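Local coordinates for xyloglucanase (Paenibacillus pabuli, PDB 2JEP), which probably hydrolyses internal beta-1,4-glucan linkages of xyloglucan, a plant cell-wall polysaccharide, as a TIM-barrel glycoside hydrolase of family 5, at residues Val90-Asn95 and Ile128-Asp133; Phe177-Glu182 and Leu223-Asn228; Leu48-Glu53 and Thr63-Pro68. All blocks are in the same frame, centred on the assembly; numbering follows the deposited sequence.

Interaction 1 (Val90-Asn95 and Ile128-Asp133); sequences VSYLNN and INIHGD
The carboxylate of Asp133 grips two successive backbone amides of the facing loop, a clear example of how one acidic side chain can hold a loop against its neighbour. Its OD1 accepts from Tyr92 N at 2.9 Å through the syn lone pair, and its OD2 accepts from Leu93 N at 2.7 Å, also on the syn side but with the donor 29° out of the carboxylate plane. OD2 takes a further bond from Trp142, so this buried acid is held from several directions.

The other polar links mix backbone and side-chain groups. Val90 O receives His131 N at 2.8 Å, while Val90 N reaches Asn129 OD1 at 3.0 Å. With CG between the backbone N and the carbonyl carbon (chi1 73°), the Asn129 amide turns back so that ND2 bonds to His131 ND1 almost in the ring plane. Ser91 OG accepts from Gly132 N at 2.9 Å and also bonds to Glu53 O; a CB on Gly132 would run into this hydroxyl.

One apolar contact is made: Ile130 CG1 lies 4.0 Å from Tyr92 CE2, the two side chains crossing at about a right angle. At the ring edge, one water joins Tyr92 OH to Asn129 O.

Such mutual bracing of the loops that follow adjacent strands, here the second and third, belongs to the C-terminal rim of a TIM barrel.

Interaction 2 (Phe177-Glu182 and Leu223-Asn228); sequences FESMNE and LVPGWN
Phe177 O and Leu223 N begin the parallel pairing of two neighbouring strands, the fourth and fifth of the TIM barrel. Their bond is 2.8 Å long and nearly straight (171°), with the donor in the carbonyl plane. Leu223 O then accepts from Ser179 N at 2.9 Å, nearly along the C=O axis, so the backbone of Leu223 bonds to the residues before and after Glu178, its bridge partner.

Side-chain packing follows. On one face of the sheet Glu178 and Leu223 lie side by side and point the same way; CG of Glu178, anti to the backbone N (chi1 177°), starts an extended chain whose CD is 3.8 Å from Leu223 CD2. The buried carboxylate beyond is paired with Arg87. Pro225 packs against the loop that follows Glu178: its CG is 4.0 Å from Met180 CG, and its CD is 3.2 Å from Ser179 OG, a hydroxyl bonded to Asn203.

Water bridges the gap between the backbones, one molecule donating to both Asn181 O and Gly226 O. An Asn-Glu pair at this place, after the fourth strand, carries the acid/base in family 5 relatives, and Asn181-Glu182 is consistent with that pattern. Tyr135 and His264 also hold the Glu182 carboxylate. A second water completes the link, donating to Glu182 OE1 at 2.8 Å and to Asn228 OD1 at 2.7 Å.

Interaction 3 (Leu48-Glu53 and Thr63-Pro68); sequences LGNQLE and TAWGNP
Asn50 meets the second loop at two places, through its side chain and through its carbonyl. Its amide crosses Trp65 at about a right angle, the planes 73° apart, and OD1 comes to the indole edge, 3.4 Å from Trp65 CE3. On its other branch, ND2 reaches Trp65 O through a water. Asn50 O accepts from Asn67 ND2 at 2.9 Å; the bond is straight at hydrogen, but the donor stands above the carbonyl plane. A further water joins this same oxygen to the backbone N of Trp65 and of Asn67.

Gln51 bends at chi2 (-91°), bringing its amide across Asn67 CB to Pro68, where NE2 donates to Pro68 O at 2.9 Å. OE1 bonds to Arg376 and shares a water with Pro68 O. Replacing Gln51 by an alanine would probably leave Pro68 O without its direct amide donor and deprive Arg376 of a partner.

Glu53 folds back on its own loop, OE2 taking Asn50 N at 2.7 Å and OE1 taking Gln51 N at 2.8 Å. Its CG also lies 3.9 Å from Trp65 CZ3, so the six-membered ring of the indole is touched by both Asn50 and Glu53.

Two parts of the long connection after the first strand are thereby clasped together, a type I turn from Thr63 to Gly66 presenting the exposed Trp65. Long loops of this kind edge the C-terminal mouth of the barrel, the active-site end in family 5 enzymes.

Overall arrangement
From the N terminus, interaction 3 comes first and is the most local: it folds the connection between strand 45-48 and helix 72-80 on itself, enclosing the hairpin 55-56/59-60. Interaction 1 follows, joining the loops after strands 85-88 and 125-128 and closing a span that includes helix 106-120. Interaction 2 then pairs strands 175-178 and 222-225, closing the crossover that carries helix 193-211. The three lie in series; none nests or crosses. Interaction 1 is the middle link, touching interaction 3 through Ser91 and Leu52 and interaction 2 through Ile128 and Glu178, whereas interactions 2 and 3 remain about 7 Å apart at their nearest atoms. Together they illustrate how the strands of a barrel and the loops that follow them brace their neighbours.

Interaction 1 (Val90-Asn95 and Ile128-Asp133)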
ATOM      1  N   VAL A  90      -4.819  -6.811  -3.596  1.00  6.60           N
ATOM      2  CA  VAL A  90      -5.313  -8.048  -4.190  1.00  6.35           C
ATOM      3  C   VAL A  90      -4.995  -9.207  -3.263  1.00  6.45           C
ATOM      4  O   VAL A  90      -3.842  -9.386  -2.858  1.00  7.07           O
ATOM      5  CB  VAL A  90      -4.684  -8.336  -5.569  1.00  6.55           C
ATOM      6  CG1 VAL A  90      -5.326  -9.592  -6.191  1.00  7.54           C
ATOM      7  CG2 VAL A  90      -4.840  -7.155  -6.514  1.00  8.20           C
ATOM      8  N   SER A  91      -6.018  -9.993  -2.923  1.00  6.39           N
ATOM      9  CA  SER A  91      -5.804 -11.251  -2.204  1.00  6.79           C
ATOM     10  C   SER A  91      -5.960 -12.427  -3.141  1.00  7.11           C
ATOM     11  O   SER A  91      -6.647 -12.338  -4.152  1.00  8.27           O
ATOM     12  CB  SER A  91      -6.819 -11.385  -1.056  1.00  7.50           C
ATOM     13  OG  SER A  91      -6.549 -10.435  -0.051  1.00  7.80           O
ATOM     14  N   TYR A  92      -5.316 -13.537  -2.786  1.00  7.69           N
ATOM     15  CA  TYR A  92      -5.336 -14.733  -3.638  1.00  7.42           C
ATOM     16  C   TYR A  92      -5.935 -15.904  -2.877  1.00  8.30           C
ATOM     17  O   TYR A  92      -6.951 -16.463  -3.309  1.00  9.01           O
ATOM     18  CB  TYR A  92      -3.918 -14.983  -4.179  1.00  7.29           C
ATOM     19  CG  TYR A  92      -3.538 -13.959  -5.226  1.00  7.13           C
ATOM     20  CD1 TYR A  92      -3.842 -14.151  -6.559  1.00  7.69           C
ATOM     21  CD2 TYR A  92      -2.934 -12.750  -4.872  1.00  7.02           C
ATOM     22  CE1 TYR A  92      -3.544 -13.210  -7.521  1.00  7.99           C
ATOM     23  CE2 TYR A  92      -2.645 -11.786  -5.824  1.00  7.29           C
ATOM     24  CZ  TYR A  92      -2.938 -12.022  -7.158  1.00  7.57           C
ATOM     25  OH  TYR A  92      -2.646 -11.093  -8.148  1.00  8.32           O
ATOM     26  N   LEU A  93      -5.320 -16.263  -1.753  1.00  8.41           N
ATOM     27  CA  LEU A  93      -5.917 -17.167  -0.767  1.00  9.47           C
ATOM     28  C   LEU A  93      -6.352 -18.487  -1.453  1.00 10.53           C
ATOM     29  O   LEU A  93      -5.536 -19.113  -2.144  1.00 10.44           O
ATOM     30  CB  LEU A  93      -7.025 -16.458   0.016  1.00  9.53           C
ATOM     31  CG  LEU A  93      -6.604 -15.206   0.791  1.00  9.82           C
ATOM     32  CD1 LEU A  93      -7.821 -14.430   1.294  1.00 10.24           C
ATOM     33  CD2 LEU A  93      -5.705 -15.577   1.932  1.00 10.99           C
ATOM     34  N   ASN A  94      -7.617 -18.896  -1.303  1.00 10.65           N
ATOM     35  CA  ASN A  94      -7.962 -20.219  -1.798  0.50 11.08           C
ATOM     36  C   ASN A  94      -8.142 -20.242  -3.338  1.00 11.65           C
ATOM     37  O   ASN A  94      -8.385 -21.317  -3.900  1.00 14.01           O
ATOM     38  CB  ASN A  94      -9.150 -20.830  -1.006  0.50 10.23           C
ATOM     39  CG  ASN A  94      -8.836 -21.117   0.502  0.50 12.05           C
ATOM     40  OD1 ASN A  94      -7.673 -21.227   0.930  0.50 14.52           O
ATOM     41  ND2 ASN A  94      -9.897 -21.275   1.295  0.50 14.67           N
ATOM     42  N   ASN A  95      -7.966 -19.107  -4.013  0.50 10.80           N
ATOM     43  CA  ASN A  95      -7.845 -19.109  -5.462  0.50 10.42           C
ATOM     44  C   ASN A  95      -6.483 -19.589  -5.955  0.50 10.49           C
ATOM     45  O   ASN A  95      -6.272 -19.651  -7.160  0.50 10.55           O
ATOM     46  CB  ASN A  95      -8.181 -17.745  -6.063  0.50 10.35           C
ATOM     47  CG  ASN A  95      -9.642 -17.414  -5.943  0.50  9.98           C
ATOM     48  OD1 ASN A  95     -10.453 -18.249  -5.526  0.50  9.76           O
ATOM     49  ND2 ASN A  95     -10.003 -16.207  -6.372  0.50  9.68           N
ATOM     50  N   ILE A 128      -0.079  -3.266  -7.848  1.00  6.55           N
ATOM     51  CA  ILE A 128      -0.792  -4.483  -7.437  1.00  7.46           C
ATOM     52  C   ILE A 128       0.088  -5.255  -6.463  1.00  6.75           C
ATOM     53  O   ILE A 128       1.310  -5.272  -6.595  1.00  7.57           O
ATOM     54  CB  ILE A 128      -1.221  -5.387  -8.605  1.00  7.42           C
ATOM     55  CG1 ILE A 128      -0.038  -5.843  -9.454  1.00  8.09           C
ATOM     56  CG2 ILE A 128      -2.281  -4.677  -9.407  1.00  8.58           C
ATOM     57  CD1 ILE A 128      -0.434  -6.808 -10.577  1.00  9.59           C
ATOM     58  N   ASN A 129      -0.527  -5.888  -5.466  1.00  7.19           N
ATOM     59  CA  ASN A 129       0.227  -6.564  -4.410  1.00  6.96           C
ATOM     60  C   ASN A 129      -0.317  -7.967  -4.119  1.00  7.19           C
ATOM     61  O   ASN A 129      -1.157  -8.484  -4.870  1.00  7.66           O
ATOM     62  CB  ASN A 129       0.265  -5.689  -3.154  1.00  6.79           C
ATOM     63  CG  ASN A 129      -1.057  -5.629  -2.416  1.00  6.57           C
ATOM     64  OD1 ASN A 129      -2.003  -6.311  -2.786  1.00  7.77           O
ATOM     65  ND2 ASN A 129      -1.111  -4.842  -1.343  1.00  9.05           N
ATOM     66  N   ILE A 130       0.207  -8.600  -3.066  1.00  7.37           N
ATOM     67  CA  ILE A 130      -0.421  -9.768  -2.435  1.00  6.82           C
ATOM     68  C   ILE A 130      -0.769  -9.307  -1.034  1.00  7.06           C
ATOM     69  O   ILE A 130       0.108  -8.913  -0.272  1.00  7.65           O
ATOM     70  CB  ILE A 130       0.504 -10.987  -2.426  1.00  7.44           C
ATOM     71  CG1 ILE A 130       0.786 -11.449  -3.858  1.00  7.99           C
ATOM     72  CG2 ILE A 130      -0.090 -12.093  -1.541  1.00  8.67           C
ATOM     73  CD1 ILE A 130       1.699 -12.689  -3.953  1.00  9.00           C
ATOM     74  N   HIS A 131      -2.067  -9.286  -0.705  1.00  7.17           N
ATOM     75  CA  HIS A 131      -2.537  -8.484   0.430  1.00  7.40           C
ATOM     76  C   HIS A 131      -2.973  -9.310   1.640  1.00  7.75           C
ATOM     77  O   HIS A 131      -2.214  -9.456   2.626  1.00  9.26           O
ATOM     78  CB  HIS A 131      -3.636  -7.535  -0.076  1.00  7.67           C
ATOM     79  CG  HIS A 131      -3.934  -6.389   0.832  1.00  7.61           C
ATOM     80  ND1 HIS A 131      -3.391  -5.133   0.649  1.00  8.42           N
ATOM     81  CD2 HIS A 131      -4.735  -6.302   1.921  1.00  8.61           C
ATOM     82  CE1 HIS A 131      -3.858  -4.321   1.581  1.00  9.31           C
ATOM     83  NE2 HIS A 131      -4.661  -5.007   2.377  1.00  9.32           N
ATOM     84  N   GLY A 132      -4.167  -9.897   1.589  1.00  7.35           N
ATOM     85  CA  GLY A 132      -4.655 -10.638   2.762  1.00  7.79           C
ATOM     86  C   GLY A 132      -3.817 -11.864   3.108  1.00  7.79           C
ATOM     87  O   GLY A 132      -3.776 -12.312   4.255  1.00  8.12           O
ATOM     88  N   ASP A 133      -3.162 -12.426   2.081  1.00  8.10           N
ATOM     89  CA  ASP A 133      -2.452 -13.668   2.226  1.00  7.93           C
ATOM     90  C   ASP A 133      -1.346 -13.622   3.268  1.00  8.08           C
ATOM     91  O   ASP A 133      -0.947 -14.664   3.769  1.00  8.11           O
ATOM     92  CB  ASP A 133      -1.821 -14.068   0.895  1.00  8.11           C
ATOM     93  CG  ASP A 133      -2.825 -14.193  -0.232  1.00  8.05           C
ATOM     94  OD1 ASP A 133      -3.523 -13.198  -0.534  1.00  8.46           O
ATOM     95  OD2 ASP A 133      -2.921 -15.307  -0.825  1.00  8.62           O
TER
HETATM   96  O   HOH W   1      -1.162  -8.912  -7.510  1.00 10.33           O

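Interaction 2 (Phe177-Glu182 and Leu223-Asn228)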
ATOM      1  N   PHE A 177       4.746  -3.705  -9.268  1.00  7.11           N
ATOM      2  CA  PHE A 177       4.402  -4.851  -8.437  1.00  6.23           C
ATOM      3  C   PHE A 177       4.924  -4.598  -7.019  1.00  6.63           C
ATOM      4  O   PHE A 177       6.080  -4.201  -6.851  1.00  7.13           O
ATOM      5  CB  PHE A 177       5.038  -6.155  -8.927  1.00  6.94           C
ATOM      6  CG  PHE A 177       4.700  -6.575 -10.341  1.00  7.87           C
ATOM      7  CD1 PHE A 177       3.553  -6.177 -10.992  1.00  8.27           C
ATOM      8  CD2 PHE A 177       5.536  -7.441 -11.006  1.00  8.17           C
ATOM      9  CE1 PHE A 177       3.294  -6.609 -12.292  1.00  8.49           C
ATOM     10  CE2 PHE A 177       5.267  -7.892 -12.283  1.00  9.06           C
ATOM     11  CZ  PHE A 177       4.151  -7.458 -12.933  1.00  9.18           C
ATOM     12  N   GLU A 178       4.088  -4.896  -6.024  1.00  6.38           N
ATOM     13  CA  GLU A 178       4.403  -4.761  -4.599  1.00  6.49           C
ATOM     14  C   GLU A 178       4.392  -6.177  -3.997  1.00  6.44           C
ATOM     15  O   GLU A 178       3.413  -6.916  -4.116  1.00  6.90           O
ATOM     16  CB  GLU A 178       3.339  -3.870  -3.935  1.00  6.68           C
ATOM     17  CG  GLU A 178       3.475  -3.680  -2.470  1.00  6.11           C
ATOM     18  CD  GLU A 178       2.356  -2.860  -1.874  1.00  7.25           C
ATOM     19  OE1 GLU A 178       1.377  -2.577  -2.581  1.00  8.45           O
ATOM     20  OE2 GLU A 178       2.462  -2.481  -0.684  1.00  7.22           O
ATOM     21  N   SER A 179       5.518  -6.536  -3.371  1.00  6.20           N
ATOM     22  CA  SER A 179       5.761  -7.930  -3.024  1.00  6.26           C
ATOM     23  C   SER A 179       4.730  -8.546  -2.102  1.00  6.61           C
ATOM     24  O   SER A 179       4.404  -9.730  -2.216  1.00  7.16           O
ATOM     25  CB  SER A 179       7.120  -8.043  -2.376  1.00  6.75           C
ATOM     26  OG  SER A 179       7.197  -7.260  -1.192  1.00  7.01           O
ATOM     27  N   MET A 180       4.251  -7.721  -1.175  1.00  6.50           N
ATOM     28  CA  MET A 180       3.323  -8.157  -0.136  0.75  6.52           C
ATOM     29  C   MET A 180       2.909  -6.891   0.595  1.00  6.72           C
ATOM     30  O   MET A 180       3.338  -5.795   0.216  1.00  8.38           O
ATOM     31  CB  MET A 180       3.988  -9.203   0.778  0.75  6.35           C
ATOM     32  CG  MET A 180       5.271  -8.725   1.400  0.75  7.02           C
ATOM     33  SD  MET A 180       6.404 -10.087   1.808  0.75  7.87           S
ATOM     34  CE  MET A 180       7.747  -9.198   2.569  0.75  8.59           C
ATOM     35  N   ASN A 181       2.032  -7.042   1.579  1.00  6.27           N
ATOM     36  CA  ASN A 181       1.414  -5.895   2.221  1.00  5.98           C
ATOM     37  C   ASN A 181       2.039  -5.634   3.589  1.00  5.92           C
ATOM     38  O   ASN A 181       3.160  -5.100   3.651  1.00  7.09           O
ATOM     39  CB  ASN A 181      -0.120  -6.083   2.232  1.00  5.68           C
ATOM     40  CG  ASN A 181      -0.854  -4.950   2.902  1.00  5.45           C
ATOM     41  OD1 ASN A 181      -0.531  -3.788   2.644  1.00  6.75           O
ATOM     42  ND2 ASN A 181      -1.830  -5.273   3.762  1.00  6.69           N
ATOM     43  N   GLU A 182       1.345  -6.014   4.653  1.00  6.01           N
ATOM     44  CA  GLU A 182       1.782  -5.811   6.033  1.00  6.55           C
ATOM     45  C   GLU A 182       2.084  -7.177   6.627  1.00  6.60           C
ATOM     46  O   GLU A 182       1.178  -7.953   6.935  1.00  6.95           O
ATOM     47  CB  GLU A 182       0.689  -5.121   6.854  1.00  6.99           C
ATOM     48  CG  GLU A 182       0.359  -3.742   6.336  1.00  7.17           C
ATOM     49  CD  GLU A 182      -0.781  -3.049   7.077  1.00  6.43           C
ATOM     50  OE1 GLU A 182      -1.532  -3.719   7.837  1.00  8.15           O
ATOM     51  OE2 GLU A 182      -0.934  -1.811   6.882  1.00  7.53           O
ATOM     52  N   LEU A 223       8.072  -2.721  -5.565  1.00  6.18           N
ATOM     53  CA  LEU A 223       7.893  -2.095  -4.262  1.00  6.62           C
ATOM     54  C   LEU A 223       7.930  -3.180  -3.181  1.00  6.54           C
ATOM     55  O   LEU A 223       7.216  -4.174  -3.300  1.00  6.61           O
ATOM     56  CB  LEU A 223       6.546  -1.369  -4.243  1.00  6.77           C
ATOM     57  CG  LEU A 223       6.056  -0.703  -2.959  1.00  7.07           C
ATOM     58  CD1 LEU A 223       7.024   0.413  -2.559  1.00  6.70           C
ATOM     59  CD2 LEU A 223       4.664  -0.158  -3.105  1.00  8.32           C
ATOM     60  N   VAL A 224       8.770  -2.982  -2.158  1.00  6.64           N
ATOM     61  CA  VAL A 224       8.940  -3.944  -1.085  1.00  6.67           C
ATOM     62  C   VAL A 224       8.831  -3.237   0.268  1.00  6.38           C
ATOM     63  O   VAL A 224       9.351  -2.135   0.435  1.00  6.68           O
ATOM     64  CB  VAL A 224      10.283  -4.727  -1.177  1.00  6.74           C
ATOM     65  CG1 VAL A 224      10.335  -5.476  -2.501  1.00  7.50           C
ATOM     66  CG2 VAL A 224      11.506  -3.824  -1.009  1.00  8.37           C
ATOM     67  N   PRO A 225       8.169  -3.877   1.243  1.00  6.19           N
ATOM     68  CA  PRO A 225       8.151  -3.355   2.581  1.00  6.36           C
ATOM     69  C   PRO A 225       9.149  -4.010   3.513  1.00  6.31           C
ATOM     70  O   PRO A 225       9.690  -5.063   3.210  1.00  7.24           O
ATOM     71  CB  PRO A 225       6.743  -3.736   3.040  1.00  6.77           C
ATOM     72  CG  PRO A 225       6.580  -5.120   2.451  1.00  6.58           C
ATOM     73  CD  PRO A 225       7.323  -5.076   1.130  1.00  6.44           C
ATOM     74  N   GLY A 226       9.325  -3.379   4.669  1.00  6.36           N
ATOM     75  CA  GLY A 226       9.873  -4.049   5.833  1.00  6.64           C
ATOM     76  C   GLY A 226       8.772  -4.526   6.766  1.00  6.64           C
ATOM     77  O   GLY A 226       7.628  -4.723   6.369  1.00  8.59           O
ATOM     78  N   TRP A 227       9.138  -4.756   8.018  1.00  6.44           N
ATOM     79  CA  TRP A 227       8.276  -5.394   9.001  1.00  6.72           C
ATOM     80  C   TRP A 227       7.012  -4.583   9.277  1.00  7.29           C
ATOM     81  O   TRP A 227       7.090  -3.447   9.757  1.00  7.40           O
ATOM     82  CB  TRP A 227       9.062  -5.550  10.302  1.00  7.14           C
ATOM     83  CG  TRP A 227       8.381  -6.319  11.374  1.00  6.86           C
ATOM     84  CD1 TRP A 227       7.653  -5.830  12.415  1.00  7.78           C
ATOM     85  CD2 TRP A 227       8.445  -7.735  11.559  1.00  6.80           C
ATOM     86  NE1 TRP A 227       7.254  -6.851  13.230  1.00  8.00           N
ATOM     87  CE2 TRP A 227       7.716  -8.038  12.727  1.00  7.33           C
ATOM     88  CE3 TRP A 227       9.047  -8.784  10.848  1.00  7.65           C
ATOM     89  CZ2 TRP A 227       7.576  -9.330  13.209  1.00  8.15           C
ATOM     90  CZ3 TRP A 227       8.913 -10.062  11.322  1.00  8.02           C
ATOM     91  CH2 TRP A 227       8.179 -10.332  12.492  1.00  8.21           C
ATOM     92  N   ASN A 228       5.861  -5.188   8.987  1.00  7.13           N
ATOM     93  CA  ASN A 228       4.555  -4.578   9.279  1.00  7.16           C
ATOM     94  C   ASN A 228       4.406  -3.176   8.706  1.00  7.10           C
ATOM     95  O   ASN A 228       3.646  -2.381   9.247  1.00  7.86           O
ATOM     96  CB  ASN A 228       4.232  -4.556  10.768  1.00  7.69           C
ATOM     97  CG  ASN A 228       2.755  -4.457  11.011  1.00  8.84           C
ATOM     98  OD1 ASN A 228       1.941  -4.890  10.170  1.00  9.07           O
ATOM     99  ND2 ASN A 228       2.388  -3.926  12.171  1.00 10.62           N
TER
HETATM  100  O   HOH W   2       5.121  -5.569   5.636  1.00  7.63           O
HETATM  101  O   HOH W   3      -0.769  -5.017  10.221  1.00 10.78           O

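Interaction 3 (Leu48-Glu53 and Thr63-Pro68)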
ATOM      1  N   LEU A  48      -7.699   1.555  -3.884  1.00  6.30           N
ATOM      2  CA  LEU A  48      -8.971   0.926  -4.179  1.00  6.79           C
ATOM      3  C   LEU A  48      -9.264  -0.100  -3.076  1.00  6.91           C
ATOM      4  O   LEU A  48      -9.226  -1.318  -3.274  1.00  7.36           O
ATOM      5  CB  LEU A  48      -8.898   0.301  -5.584  1.00  7.18           C
ATOM      6  CG  LEU A  48     -10.148  -0.398  -6.140  1.00  7.49           C
ATOM      7  CD1 LEU A  48     -11.314   0.576  -6.332  1.00  8.11           C
ATOM      8  CD2 LEU A  48      -9.804  -1.087  -7.477  1.00  8.66           C
ATOM      9  N   GLY A  49      -9.500   0.417  -1.877  1.00  6.78           N
ATOM     10  CA  GLY A  49      -9.549  -0.419  -0.707  1.00  5.95           C
ATOM     11  C   GLY A  49     -10.862  -1.174  -0.559  1.00  6.83           C
ATOM     12  O   GLY A  49     -11.925  -0.725  -1.024  1.00  6.97           O
ATOM     13  N   ASN A  50     -10.794  -2.273   0.190  1.00  7.13           N
ATOM     14  CA  ASN A  50     -11.934  -3.126   0.465  1.00  7.02           C
ATOM     15  C   ASN A  50     -12.609  -3.583  -0.837  1.00  6.99           C
ATOM     16  O   ASN A  50     -13.845  -3.606  -0.963  1.00  7.56           O
ATOM     17  CB  ASN A  50     -12.922  -2.451   1.434  1.00  7.64           C
ATOM     18  CG  ASN A  50     -12.439  -2.471   2.863  1.00  8.09           C
ATOM     19  OD1 ASN A  50     -11.249  -2.685   3.124  1.00  9.81           O
ATOM     20  ND2 ASN A  50     -13.349  -2.178   3.795  1.00  9.90           N
ATOM     21  N   GLN A  51     -11.770  -4.002  -1.791  1.00  6.98           N
ATOM     22  CA  GLN A  51     -12.261  -4.583  -3.041  1.00  6.88           C
ATOM     23  C   GLN A  51     -11.568  -5.903  -3.298  1.00  7.11           C
ATOM     24  O   GLN A  51     -11.982  -6.917  -2.718  1.00  7.07           O
ATOM     25  CB  GLN A  51     -12.170  -3.587  -4.213  1.00  7.82           C
ATOM     26  CG  GLN A  51     -12.948  -2.255  -3.960  1.00  7.66           C
ATOM     27  CD  GLN A  51     -14.404  -2.178  -4.414  1.00  8.02           C
ATOM     28  OE1 GLN A  51     -14.911  -1.055  -4.577  1.00  7.74           O
ATOM     29  NE2 GLN A  51     -15.083  -3.329  -4.614  1.00  7.67           N
ATOM     30  N   LEU A  52     -10.509  -5.911  -4.117  1.00  6.86           N
ATOM     31  CA  LEU A  52      -9.952  -7.193  -4.544  0.50  6.94           C
ATOM     32  C   LEU A  52      -9.129  -7.914  -3.476  1.00  6.78           C
ATOM     33  O   LEU A  52      -8.738  -9.065  -3.687  1.00  7.10           O
ATOM     34  CB  LEU A  52      -9.183  -7.080  -5.863  0.50  6.87           C
ATOM     35  CG  LEU A  52     -10.044  -6.878  -7.111  0.50  7.07           C
ATOM     36  CD1 LEU A  52     -10.731  -5.515  -7.182  0.50  8.05           C
ATOM     37  CD2 LEU A  52      -9.166  -7.131  -8.353  0.50  7.89           C
ATOM     38  N   GLU A  53      -8.922  -7.280  -2.316  1.00  7.36           N
ATOM     39  CA  GLU A  53      -8.321  -7.971  -1.167  1.00  6.95           C
ATOM     40  C   GLU A  53      -9.363  -8.572  -0.224  1.00  7.73           C
ATOM     41  O   GLU A  53      -9.032  -9.366   0.636  1.00  8.29           O
ATOM     42  CB  GLU A  53      -7.394  -7.056  -0.379  1.00  7.13           C
ATOM     43  CG  GLU A  53      -8.039  -6.111   0.643  1.00  6.72           C
ATOM     44  CD  GLU A  53      -8.682  -4.855   0.097  1.00  8.40           C
ATOM     45  OE1 GLU A  53      -9.202  -4.851  -1.037  1.00  7.16           O
ATOM     46  OE2 GLU A  53      -8.681  -3.862   0.864  1.00  8.21           O
ATOM     47  N   THR A  63     -16.753  -7.898  -3.671  1.00  9.59           N
ATOM     48  CA  THR A  63     -17.932  -7.362  -3.022  1.00 10.26           C
ATOM     49  C   THR A  63     -18.127  -7.829  -1.590  1.00 10.60           C
ATOM     50  O   THR A  63     -19.108  -7.458  -0.958  1.00 11.26           O
ATOM     51  CB  THR A  63     -19.195  -7.720  -3.801  1.00 10.02           C
ATOM     52  OG1 THR A  63     -19.398  -9.145  -3.782  1.00 12.58           O
ATOM     53  CG2 THR A  63     -19.131  -7.170  -5.226  1.00 10.90           C
ATOM     54  N   ALA A  64     -17.189  -8.622  -1.080  1.00 11.58           N
ATOM     55  CA  ALA A  64     -17.396  -9.325   0.181  1.00 13.09           C
ATOM     56  C   ALA A  64     -17.494  -8.371   1.365  1.00 12.80           C
ATOM     57  O   ALA A  64     -18.062  -8.717   2.392  1.00 14.77           O
ATOM     58  CB  ALA A  64     -16.276 -10.350   0.405  1.00 14.97           C
ATOM     59  N   TRP A  65     -16.883  -7.193   1.239  1.00 11.50           N
ATOM     60  CA  TRP A  65     -16.860  -6.227   2.309  1.00 12.07           C
ATOM     61  C   TRP A  65     -17.795  -5.058   2.066  1.00 13.19           C
ATOM     62  O   TRP A  65     -17.638  -4.017   2.660  1.00 15.66           O
ATOM     63  CB  TRP A  65     -15.418  -5.792   2.647  1.00 11.58           C
ATOM     64  CG  TRP A  65     -14.574  -6.915   3.232  1.00 10.60           C
ATOM     65  CD1 TRP A  65     -15.003  -8.115   3.722  1.00 11.69           C
ATOM     66  CD2 TRP A  65     -13.167  -6.899   3.398  1.00  9.16           C
ATOM     67  NE1 TRP A  65     -13.935  -8.862   4.150  1.00 12.13           N
ATOM     68  CE2 TRP A  65     -12.790  -8.132   3.972  1.00 10.35           C
ATOM     69  CE3 TRP A  65     -12.176  -5.968   3.090  1.00 10.46           C
ATOM     70  CZ2 TRP A  65     -11.466  -8.448   4.246  1.00 11.22           C
ATOM     71  CZ3 TRP A  65     -10.870  -6.281   3.384  1.00 11.33           C
ATOM     72  CH2 TRP A  65     -10.526  -7.506   3.936  1.00 11.61           C
ATOM     73  N   GLY A  66     -18.777  -5.262   1.192  1.00 12.85           N
ATOM     74  CA  GLY A  66     -19.875  -4.310   1.055  1.00 12.74           C
ATOM     75  C   GLY A  66     -19.741  -3.260  -0.035  1.00 12.54           C
ATOM     76  O   GLY A  66     -20.689  -2.490  -0.258  1.00 14.71           O
ATOM     77  N   ASN A  67     -18.614  -3.227  -0.752  1.00 10.01           N
ATOM     78  CA  ASN A  67     -18.505  -2.325  -1.897  1.00  9.10           C
ATOM     79  C   ASN A  67     -19.062  -2.987  -3.150  1.00  9.10           C
ATOM     80  O   ASN A  67     -19.056  -4.219  -3.266  1.00  9.86           O
ATOM     81  CB  ASN A  67     -17.056  -1.902  -2.134  1.00  8.86           C
ATOM     82  CG  ASN A  67     -16.583  -0.900  -1.102  1.00  8.94           C
ATOM     83  OD1 ASN A  67     -17.262   0.098  -0.835  1.00 10.02           O
ATOM     84  ND2 ASN A  67     -15.396  -1.136  -0.531  1.00  8.30           N
ATOM     85  N   PRO A  68     -19.516  -2.185  -4.106  1.00  8.89           N
ATOM     86  CA  PRO A  68     -19.980  -2.779  -5.351  1.00  9.57           C
ATOM     87  C   PRO A  68     -18.825  -3.284  -6.208  1.00  8.36           C
ATOM     88  O   PRO A  68     -17.661  -2.930  -5.990  1.00  8.68           O
ATOM     89  CB  PRO A  68     -20.726  -1.630  -6.033  1.00 10.64           C
ATOM     90  CG  PRO A  68     -20.285  -0.429  -5.396  1.00 11.65           C
ATOM     91  CD  PRO A  68     -19.629  -0.722  -4.111  1.00  9.84           C
TER
HETATM   92  O   HOH W   4     -16.157  -5.198  -0.859  1.00  8.88           O
HETATM   93  O   HOH W   5     -16.112  -1.530   3.228  1.00 21.60           O
HETATM   94  O   HOH W   6     -16.743  -0.308  -6.599  1.00  9.29           O